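Local structure of malyl-CoA lyase/beta-methylmalyl-CoA lyase (Methylobacterium extorquens, 5UGR) at residues V93-P97 and K127-I133; Q8-H14 and G221-I225; K52-R56 and Y84-D88. The protein is a magnesium-binding lyase of the HpcH/HpaI aldolase/citrate lyase family, built on a TIM barrel and present as an assembly of six subunits. One frame throughout, in Å; residues are numbered along the deposited sequence.

Contact 1. Residues V93-P97 and K127-I133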
loop_
_atom_site.group_PDB
_atom_site.type_symbol
_atom_site.label_atom_id
_atom_site.label_comp_id
_atom_site.label_asym_id
_atom_site.label_seq_id
_atom_site.Cartn_x
_atom_site.Cartn_y
_atom_site.Cartn_z
ATOM N N VAL A 93 2.696 -34.087 7.839
ATOM C CA VAL A 93 1.742 -33.564 8.782
ATOM C C VAL A 93 0.617 -34.598 9.011
ATOM O O VAL A 93 0.156 -34.781 10.166
ATOM C CB VAL A 93 1.203 -32.162 8.402
ATOM C CG1 VAL A 93 0.172 -31.656 9.386
ATOM C CG2 VAL A 93 2.357 -31.159 8.289
ATOM N N GLU A 94 0.217 -35.319 7.976
ATOM C CA GLU A 94 -0.824 -36.351 8.177
ATOM C C GLU A 94 -0.371 -37.419 9.151
ATOM O O GLU A 94 -1.162 -37.846 9.986
ATOM C CB GLU A 94 -1.241 -36.972 6.840
ATOM C CG GLU A 94 -2.188 -36.120 6.014
ATOM C CD GLU A 94 -2.667 -36.795 4.736
ATOM O OE1 GLU A 94 -2.226 -37.921 4.405
ATOM O OE2 GLU A 94 -3.549 -36.181 4.080
ATOM N N ALA A 95 0.901 -37.839 9.029
ATOM C CA ALA A 95 1.399 -39.044 9.729
ATOM C C ALA A 95 2.008 -38.815 11.090
ATOM O O ALA A 95 2.196 -39.783 11.824
ATOM C CB ALA A 95 2.375 -39.785 8.847
ATOM N N CYS A 96 2.357 -37.553 11.412
ATOM C CA CYS A 96 3.312 -37.330 12.511
ATOM C C CYS A 96 2.829 -36.288 13.502
ATOM O O CYS A 96 3.243 -35.115 13.447
ATOM C CB CYS A 96 4.682 -36.955 11.971
ATOM S SG CYS A 96 5.424 -38.086 10.792
ATOM N N PRO A 97 1.962 -36.680 14.452
ATOM C CA PRO A 97 1.539 -35.769 15.532
ATOM C C PRO A 97 2.723 -35.143 16.320
ATOM O O PRO A 97 2.556 -34.065 16.884
ATOM C CB PRO A 97 0.721 -36.677 16.478
ATOM C CG PRO A 97 0.358 -37.853 15.683
ATOM C CD PRO A 97 1.284 -37.989 14.536
ATOM N N LYS A 127 -7.233 -33.998 10.458
ATOM C CA LYS A 127 -6.708 -34.934 11.432
ATOM C C LYS A 127 -7.241 -34.674 12.845
ATOM O O LYS A 127 -6.975 -35.451 13.756
ATOM C CB LYS A 127 -5.166 -34.985 11.461
ATOM C CG LYS A 127 -4.503 -35.479 10.161
ATOM C CD LYS A 127 -4.947 -36.854 9.660
ATOM C CE LYS A 127 -4.504 -37.909 10.610
ATOM N NZ LYS A 127 -4.925 -39.202 9.996
ATOM N N LYS A 128 -7.956 -33.573 13.015
ATOM C CA LYS A 128 -8.553 -33.240 14.306
ATOM C C LYS A 128 -7.538 -33.150 15.465
ATOM O O LYS A 128 -7.847 -33.437 16.574
ATOM C CB LYS A 128 -9.723 -34.166 14.626
ATOM C CG LYS A 128 -10.830 -34.167 13.563
ATOM C CD LYS A 128 -11.870 -35.237 13.890
ATOM C CE LYS A 128 -13.129 -35.037 13.041
ATOM N NZ LYS A 128 -14.151 -36.114 13.228
ATOM N N ARG A 129 -6.498 -32.400 15.114
ATOM C CA ARG A 129 -5.302 -32.181 15.883
ATOM C C ARG A 129 -5.508 -31.268 17.128
ATOM O O ARG A 129 -6.136 -30.229 16.950
ATOM C CB ARG A 129 -4.366 -31.537 14.883
ATOM C CG ARG A 129 -3.872 -32.440 13.879
ATOM C CD ARG A 129 -2.868 -33.215 14.711
ATOM N NE ARG A 129 -2.530 -34.478 14.132
ATOM C CZ ARG A 129 -1.718 -34.600 13.083
ATOM N NH1 ARG A 129 -1.478 -35.793 12.601
ATOM N NH2 ARG A 129 -1.192 -33.488 12.499
ATOM N N GLU A 130 -5.026 -31.586 18.364
ATOM C CA GLU A 130 -5.089 -30.514 19.394
ATOM C C GLU A 130 -3.996 -29.504 19.137
ATOM O O GLU A 130 -4.225 -28.319 19.195
ATOM C CB GLU A 130 -4.856 -31.099 20.779
ATOM C CG GLU A 130 -5.102 -30.100 21.904
ATOM C CD GLU A 130 -6.379 -30.409 22.680
ATOM O OE1 GLU A 130 -7.357 -30.941 22.080
ATOM O OE2 GLU A 130 -6.395 -30.122 23.889
ATOM N N LYS A 131 -2.786 -30.009 18.915
ATOM C CA LYS A 131 -1.601 -29.163 18.764
ATOM C C LYS A 131 -1.739 -28.399 17.441
ATOM O O LYS A 131 -2.175 -28.978 16.449
ATOM C CB LYS A 131 -0.323 -30.014 18.749
ATOM C CG LYS A 131 0.991 -29.210 18.586
ATOM C CD LYS A 131 2.118 -30.048 17.950
ATOM C CE LYS A 131 2.536 -31.137 18.849
ATOM N NZ LYS A 131 3.739 -31.891 18.480
ATOM N N LYS A 132 -1.342 -27.133 17.428
ATOM C CA LYS A 132 -1.221 -26.361 16.174
ATOM C C LYS A 132 0.264 -26.192 15.857
ATOM O O LYS A 132 1.055 -25.693 16.682
ATOM C CB LYS A 132 -1.929 -24.995 16.303
ATOM C CG LYS A 132 -3.511 -25.019 16.389
ATOM C CD LYS A 132 -4.164 -23.653 16.032
ATOM C CE LYS A 132 -5.335 -23.640 14.987
ATOM N NZ LYS A 132 -5.106 -23.264 13.476
ATOM N N ILE A 133 0.634 -26.537 14.639
ATOM C CA ILE A 133 2.032 -26.372 14.180
ATOM C C ILE A 133 2.392 -24.881 14.100
ATOM O O ILE A 133 1.581 -24.046 13.673
ATOM C CB ILE A 133 2.194 -27.060 12.810
ATOM C CG1 ILE A 133 2.344 -28.575 13.014
ATOM C CG2 ILE A 133 3.318 -26.468 11.948
ATOM C CD1 ILE A 133 2.143 -29.356 11.719
#
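Lys127 lays its bent side chain against the end of helix 85-95. Lys127 CE is 3.4 Å from Glu94 O, while NZ turns to a bound pentaethylene glycol. Lys127 CB also lies over one face of the Arg129 guanidinium, and Pro97 CA covers the opposite face.

Arg129 was modelled in two conformers. In the one described here the guanidinium comes end-on to a single acceptor. Arg129 NH1 and NH2 hydrogen-bond to Val93 O at 3.1 and 3.0 Å, and this oxygen lies in the guanidinium plane. A weak bond joins Arg129 NH1 to Glu94 O at 3.3 Å. The bend at chi2 (-75°) turns the chain toward these carbonyls.

The Lys131 chain, CG anti to the backbone N (chi1 180°) and bent at chi3, brings NZ to Pro97 O at 2.9 Å, in the carbonyl plane. NZ also forms a salt bridge with Asp100. Ile133 ends the segment with an apolar touch, CD1 to Val93 CG1 at 3.8 Å, tip to tip. Ile102 of strand 101-104 lies beside both side chains.

Cationic groups meet backbone carbonyls at and just beyond the helix end. The partial negative charge there probably favours this Arg129 conformer, but the second leaves it uncertain.

Contact 2. Residues Q8-H14 and G221-I225; sequences QATPRLH and GLRPI
His14 and Arg223 meet at a ring edge. Arg223 NE donates to His14 ND1 at 2.9 Å, with an N-H...N angle of 151°, and lies close to the ring plane. The bend at chi3 (-72°) swings the guanidinium into place, its plane turned 50° from the ring. Ile225 covers one face of the same ring. Ile225 CD1 sits 3.4 Å from the His14 ring centroid, almost on the normal, as a CH-pi contact.

Near the start of the N-terminal segment, Ala9 N donates to Gly221 O at 2.9 Å. The Gln8 amide packs on Gly221, with Gln8 OE1 3.7 Å from Gly221 CA. A water bridges Leu222 O and, weakly, Gln8 NE2.

Arg12 passes obliquely over Arg223, with its CB above one face of the guanidinium. The two arginines share Glu159 OE2, through Arg12 NE and Arg223 NH1. This common anion probably offsets their like charges. Glu17 bonds His14 NE2 and holds the ring from its other nitrogen.

Arg223 and Ile225 belong to the seventh barrel strand, and the loop holding His14 leads into the first, 16-21. The N-terminal segment packs at the amino-terminal ends of the strands of a TIM barrel.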
loop_
_atom_site.group_PDB
_atom_site.type_symbol
_atom_site.label_atom_id
_atom_site.label_comp_id
_atom_site.label_asym_id
_atom_site.label_seq_id
_atom_site.Cartn_x
_atom_site.Cartn_y
_atom_site.Cartn_z
ATOM N N GLN A 8 3.270 -11.406 21.340
ATOM C CA GLN A 8 4.434 -12.218 21.199
ATOM C C GLN A 8 4.011 -13.636 20.687
ATOM O O GLN A 8 2.971 -14.193 21.017
ATOM C CB GLN A 8 5.273 -12.345 22.490
ATOM C CG GLN A 8 5.938 -11.028 22.962
ATOM C CD GLN A 8 7.069 -10.505 22.088
ATOM O OE1 GLN A 8 7.056 -9.367 21.681
ATOM N NE2 GLN A 8 8.043 -11.344 21.805
ATOM N N ALA A 9 4.868 -14.188 19.858
ATOM C CA ALA A 9 4.728 -15.589 19.487
ATOM C C ALA A 9 4.866 -16.505 20.683
ATOM O O ALA A 9 5.491 -16.190 21.689
ATOM C CB ALA A 9 5.746 -15.961 18.415
ATOM N N THR A 10 4.400 -17.722 20.488
ATOM C CA THR A 10 4.589 -18.806 21.435
ATOM C C THR A 10 6.001 -18.828 21.966
ATOM O O THR A 10 6.922 -18.927 21.136
ATOM C CB THR A 10 4.346 -20.146 20.645
ATOM O OG1 THR A 10 2.984 -20.149 20.125
ATOM C CG2 THR A 10 4.472 -21.286 21.552
ATOM N N PRO A 11 6.223 -18.767 23.303
ATOM C CA PRO A 11 7.585 -18.511 23.834
ATOM C C PRO A 11 8.492 -19.751 24.090
ATOM O O PRO A 11 8.677 -20.136 25.247
ATOM C CB PRO A 11 7.307 -17.759 25.145
ATOM C CG PRO A 11 5.985 -18.288 25.610
ATOM C CD PRO A 11 5.208 -18.703 24.368
ATOM N N ARG A 12 9.142 -20.264 23.069
ATOM C CA ARG A 12 9.988 -21.477 23.163
ATOM C C ARG A 12 11.416 -21.094 23.418
ATOM O O ARG A 12 11.894 -20.042 22.957
ATOM C CB ARG A 12 9.946 -22.272 21.876
ATOM C CG ARG A 12 8.546 -22.589 21.355
ATOM C CD ARG A 12 8.553 -23.505 20.148
ATOM N NE ARG A 12 7.271 -23.526 19.459
ATOM C CZ ARG A 12 6.434 -24.556 19.385
ATOM N NH1 ARG A 12 6.603 -25.694 20.099
ATOM N NH2 ARG A 12 5.385 -24.429 18.628
ATOM N N LEU A 13 12.136 -22.024 24.072
ATOM C CA LEU A 13 13.577 -21.936 24.250
ATOM C C LEU A 13 14.241 -22.354 22.943
ATOM O O LEU A 13 13.902 -23.364 22.359
ATOM C CB LEU A 13 14.023 -22.845 25.400
ATOM C CG LEU A 13 15.497 -22.827 25.695
ATOM C CD1 LEU A 13 15.956 -21.521 26.275
ATOM C CD2 LEU A 13 15.811 -23.908 26.723
ATOM N N HIS A 14 15.113 -21.509 22.424
ATOM C CA HIS A 14 15.626 -21.644 21.068
ATOM C C HIS A 14 17.086 -21.171 20.969
ATOM O O HIS A 14 17.452 -20.383 20.096
ATOM C CB HIS A 14 14.694 -20.833 20.165
ATOM C CG HIS A 14 14.794 -21.134 18.725
ATOM N ND1 HIS A 14 13.749 -20.882 17.854
ATOM C CD2 HIS A 14 15.785 -21.657 17.980
ATOM C CE1 HIS A 14 14.093 -21.268 16.646
ATOM N NE2 HIS A 14 15.330 -21.715 16.696
ATOM N N GLY A 221 7.151 -9.629 17.248
ATOM C CA GLY A 221 6.980 -10.684 18.259
ATOM C C GLY A 221 7.631 -12.033 17.984
ATOM O O GLY A 221 7.225 -13.034 18.581
ATOM N N LEU A 222 8.580 -12.046 17.058
ATOM C CA LEU A 222 9.248 -13.281 16.643
ATOM C C LEU A 222 10.638 -13.449 17.245
ATOM O O LEU A 222 11.292 -12.490 17.610
ATOM C CB LEU A 222 9.379 -13.301 15.123
ATOM C CG LEU A 222 8.147 -12.934 14.305
ATOM C CD1 LEU A 222 8.435 -12.951 12.811
ATOM C CD2 LEU A 222 6.957 -13.793 14.641
ATOM N N ARG A 223 11.137 -14.705 17.241
ATOM C CA ARG A 223 12.507 -15.026 17.656
ATOM C C ARG A 223 13.481 -14.792 16.492
ATOM O O ARG A 223 13.296 -15.429 15.456
ATOM C CB ARG A 223 12.599 -16.479 18.122
ATOM C CG ARG A 223 11.642 -16.880 19.228
ATOM C CD ARG A 223 11.900 -18.295 19.698
ATOM N NE ARG A 223 11.516 -19.340 18.786
ATOM C CZ ARG A 223 10.281 -19.856 18.684
ATOM N NH1 ARG A 223 10.070 -20.901 17.846
ATOM N NH2 ARG A 223 9.262 -19.329 19.370
ATOM N N PRO A 224 14.527 -13.962 16.684
ATOM C CA PRO A 224 15.562 -13.838 15.662
ATOM C C PRO A 224 16.673 -14.866 15.916
ATOM O O PRO A 224 17.312 -14.852 16.992
ATOM C CB PRO A 224 16.090 -12.417 15.878
ATOM C CG PRO A 224 15.634 -11.953 17.222
ATOM C CD PRO A 224 14.727 -12.999 17.799
ATOM N N ILE A 225 16.916 -15.688 14.878
ATOM C CA ILE A 225 17.853 -16.814 14.963
ATOM C C ILE A 225 18.908 -16.645 13.887
ATOM O O ILE A 225 18.595 -16.371 12.713
ATOM C CB ILE A 225 17.127 -18.184 14.769
ATOM C CG1 ILE A 225 15.908 -18.285 15.698
ATOM C CG2 ILE A 225 18.115 -19.311 14.979
ATOM C CD1 ILE A 225 16.189 -18.234 17.164
HETATM O O HOH W 1 10.490 -10.711 19.632
#

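Contact 3. Residues K52-R56 and Y84-D88; sequences KEQAR and YMYRD
Arg56 and Asp88 form a salt bridge between two helices. The arginine comes side-on, with NE and NH2 both directed to Asp88 OD1. The bond from Arg56 NE to Asp88 OD1 is 2.8 Å and uses the anti lone pair. Arg56 NH2 lies 3.0 Å from Asp88 OD1 and reaches it from above the carboxylate plane. Arg56 CG lies anti to the backbone N (chi1 -169°), which carries the chain across to the other helix. NH2 also makes a weak bond to Tyr84 O. A water adds a third donor to Asp88 OD1 and ties it to Lys52 O, while Asn78 bonds OD2.

Arg87 covers the guanidinium of Arg56, with Arg87 CB 3.7 Å from Arg56 CZ over one face. Arg87 was modelled in two conformers. In the one described, its guanidinium makes a salt bridge with Asp91. There, the link from Arg87 NH1 to Glu53 OE1 is long, at 3.9 Å, but a water bridges Glu53 OE1 and Arg87 NH2.

The Lys52 and Tyr84 side chains cross at about a right angle. Lys52 CD stands 3.5 Å from the Tyr84 ring centroid, over the face, in a CH-pi contact. Lys52 NZ goes on to Val47 O, Leu43 O and Asn78 OD1. Leu302 and Ala295 of a neighbouring subunit pack on Lys52 and Tyr84.

Here two consecutive outer helices of a TIM barrel start side by side, after its second and third strands.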
loop_
_atom_site.group_PDB
_atom_site.type_symbol
_atom_site.label_atom_id
_atom_site.label_comp_id
_atom_site.label_asym_id
_atom_site.label_seq_id
_atom_site.Cartn_x
_atom_site.Cartn_y
_atom_site.Cartn_z
ATOM N N LYS A 52 15.191 -37.414 -2.008
ATOM C CA LYS A 52 14.134 -36.685 -1.298
ATOM C C LYS A 52 12.933 -37.538 -0.926
ATOM O O LYS A 52 12.395 -37.414 0.192
ATOM C CB LYS A 52 13.768 -35.444 -2.042
ATOM C CG LYS A 52 14.830 -34.336 -1.971
ATOM C CD LYS A 52 14.396 -33.105 -2.713
ATOM C CE LYS A 52 15.462 -32.032 -2.832
ATOM N NZ LYS A 52 15.998 -31.566 -1.540
ATOM N N GLU A 53 12.558 -38.471 -1.821
ATOM C CA GLU A 53 11.367 -39.294 -1.559
ATOM C C GLU A 53 11.645 -40.213 -0.354
ATOM O O GLU A 53 10.801 -40.374 0.551
ATOM C CB GLU A 53 11.011 -40.097 -2.819
ATOM C CG GLU A 53 9.903 -41.068 -2.527
ATOM C CD GLU A 53 9.380 -41.800 -3.729
ATOM O OE1 GLU A 53 8.178 -42.117 -3.734
ATOM O OE2 GLU A 53 10.147 -42.064 -4.634
ATOM N N GLN A 54 12.852 -40.813 -0.337
ATOM C CA GLN A 54 13.225 -41.679 0.796
ATOM C C GLN A 54 13.419 -40.904 2.079
ATOM O O GLN A 54 13.039 -41.360 3.157
ATOM C CB GLN A 54 14.473 -42.502 0.458
ATOM C CG GLN A 54 14.805 -43.559 1.484
ATOM C CD GLN A 54 13.705 -44.589 1.696
ATOM O OE1 GLN A 54 13.197 -45.164 0.747
ATOM N NE2 GLN A 54 13.307 -44.806 2.954
ATOM N N ALA A 55 13.991 -39.690 1.964
ATOM C CA ALA A 55 14.217 -38.916 3.173
ATOM C C ALA A 55 12.890 -38.604 3.834
ATOM O O ALA A 55 12.772 -38.589 5.053
ATOM C CB ALA A 55 14.960 -37.631 2.821
ATOM N N ARG A 56 11.856 -38.395 3.022
ATOM C CA ARG A 56 10.522 -38.119 3.546
ATOM C C ARG A 56 10.002 -39.284 4.354
ATOM O O ARG A 56 9.498 -39.146 5.493
ATOM C CB ARG A 56 9.589 -37.727 2.395
ATOM C CG ARG A 56 8.279 -37.183 2.837
ATOM C CD ARG A 56 7.344 -36.905 1.682
ATOM N NE ARG A 56 7.901 -36.007 0.648
ATOM C CZ ARG A 56 8.058 -36.233 -0.656
ATOM N NH1 ARG A 56 7.838 -37.426 -1.202
ATOM N NH2 ARG A 56 8.487 -35.265 -1.442
ATOM N N TYR A 84 8.565 -31.158 -4.815
ATOM C CA TYR A 84 8.639 -32.020 -3.652
ATOM C C TYR A 84 7.778 -31.525 -2.474
ATOM O O TYR A 84 7.355 -32.297 -1.642
ATOM C CB TYR A 84 10.067 -32.117 -3.140
ATOM C CG TYR A 84 11.054 -32.527 -4.191
ATOM C CD1 TYR A 84 11.166 -33.886 -4.587
ATOM C CD2 TYR A 84 11.834 -31.560 -4.841
ATOM C CE1 TYR A 84 12.074 -34.218 -5.589
ATOM C CE2 TYR A 84 12.726 -31.921 -5.833
ATOM C CZ TYR A 84 12.838 -33.236 -6.189
ATOM O OH TYR A 84 13.722 -33.521 -7.214
ATOM N N MET A 85 7.597 -30.195 -2.420
ATOM C CA MET A 85 7.113 -29.595 -1.188
ATOM C C MET A 85 5.718 -30.093 -0.749
ATOM O O MET A 85 5.486 -30.363 0.439
ATOM C CB MET A 85 7.097 -28.066 -1.336
ATOM C CG MET A 85 6.816 -27.390 -0.031
ATOM S SD MET A 85 5.759 -25.936 -0.171
ATOM C CE MET A 85 4.164 -26.771 -0.275
ATOM N N TYR A 86 4.776 -30.158 -1.689
ATOM C CA TYR A 86 3.408 -30.471 -1.232
ATOM C C TYR A 86 3.336 -31.869 -0.592
ATOM O O TYR A 86 2.613 -32.057 0.368
ATOM C CB TYR A 86 2.340 -30.305 -2.315
ATOM C CG TYR A 86 2.292 -31.367 -3.396
ATOM C CD1 TYR A 86 3.158 -31.331 -4.481
ATOM C CD2 TYR A 86 1.352 -32.384 -3.338
ATOM C CE1 TYR A 86 3.094 -32.246 -5.489
ATOM C CE2 TYR A 86 1.286 -33.324 -4.346
ATOM C CZ TYR A 86 2.165 -33.261 -5.417
ATOM O OH TYR A 86 2.045 -34.180 -6.467
ATOM N N ARG A 87 4.123 -32.800 -1.103
ATOM C CA ARG A 87 4.164 -34.112 -0.484
ATOM C C ARG A 87 4.901 -34.156 0.861
ATOM O O ARG A 87 4.502 -34.878 1.759
ATOM C CB ARG A 87 4.679 -35.121 -1.498
ATOM C CG ARG A 87 3.463 -35.711 -2.196
ATOM C CD ARG A 87 3.178 -37.142 -1.690
ATOM N NE ARG A 87 4.039 -37.824 -2.583
ATOM C CZ ARG A 87 4.665 -38.947 -2.375
ATOM N NH1 ARG A 87 5.431 -39.312 -3.348
ATOM N NH2 ARG A 87 4.504 -39.666 -1.258
ATOM N N ASP A 88 5.904 -33.297 1.033
ATOM C CA ASP A 88 6.536 -33.118 2.334
ATOM C C ASP A 88 5.502 -32.747 3.409
ATOM O O ASP A 88 5.444 -33.337 4.469
ATOM C CB ASP A 88 7.605 -32.037 2.306
ATOM C CG ASP A 88 8.764 -32.306 1.365
ATOM O OD1 ASP A 88 9.029 -33.491 0.951
ATOM O OD2 ASP A 88 9.495 -31.288 1.039
HETATM O O HOH W 2 11.548 -34.427 0.180
HETATM O O HOH W 3 6.614 -41.800 -1.486
#

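In the fold
Contacts 1 and 3 share helix 85-95. Contact 3 joins its start to helix 52-65, and contact 1 joins its end to the loop before strand 134-139. Their centres are 18 Å apart. Along the chain, contact 3 closes before contact 1 opens. Contact 2 spans both, bringing residues 8-14 to residues 221-225. Its centre is 21 Å from that of contact 1 and 27 Å from that of contact 3, but 8 Å from the centre of the chain. The other two lie in the outer layer, where both border neighbouring subunits. They tie successive outer elements at the two ends of helix 85-95, while contact 2 joins the N-terminal segment to the seventh strand of the closed barrel.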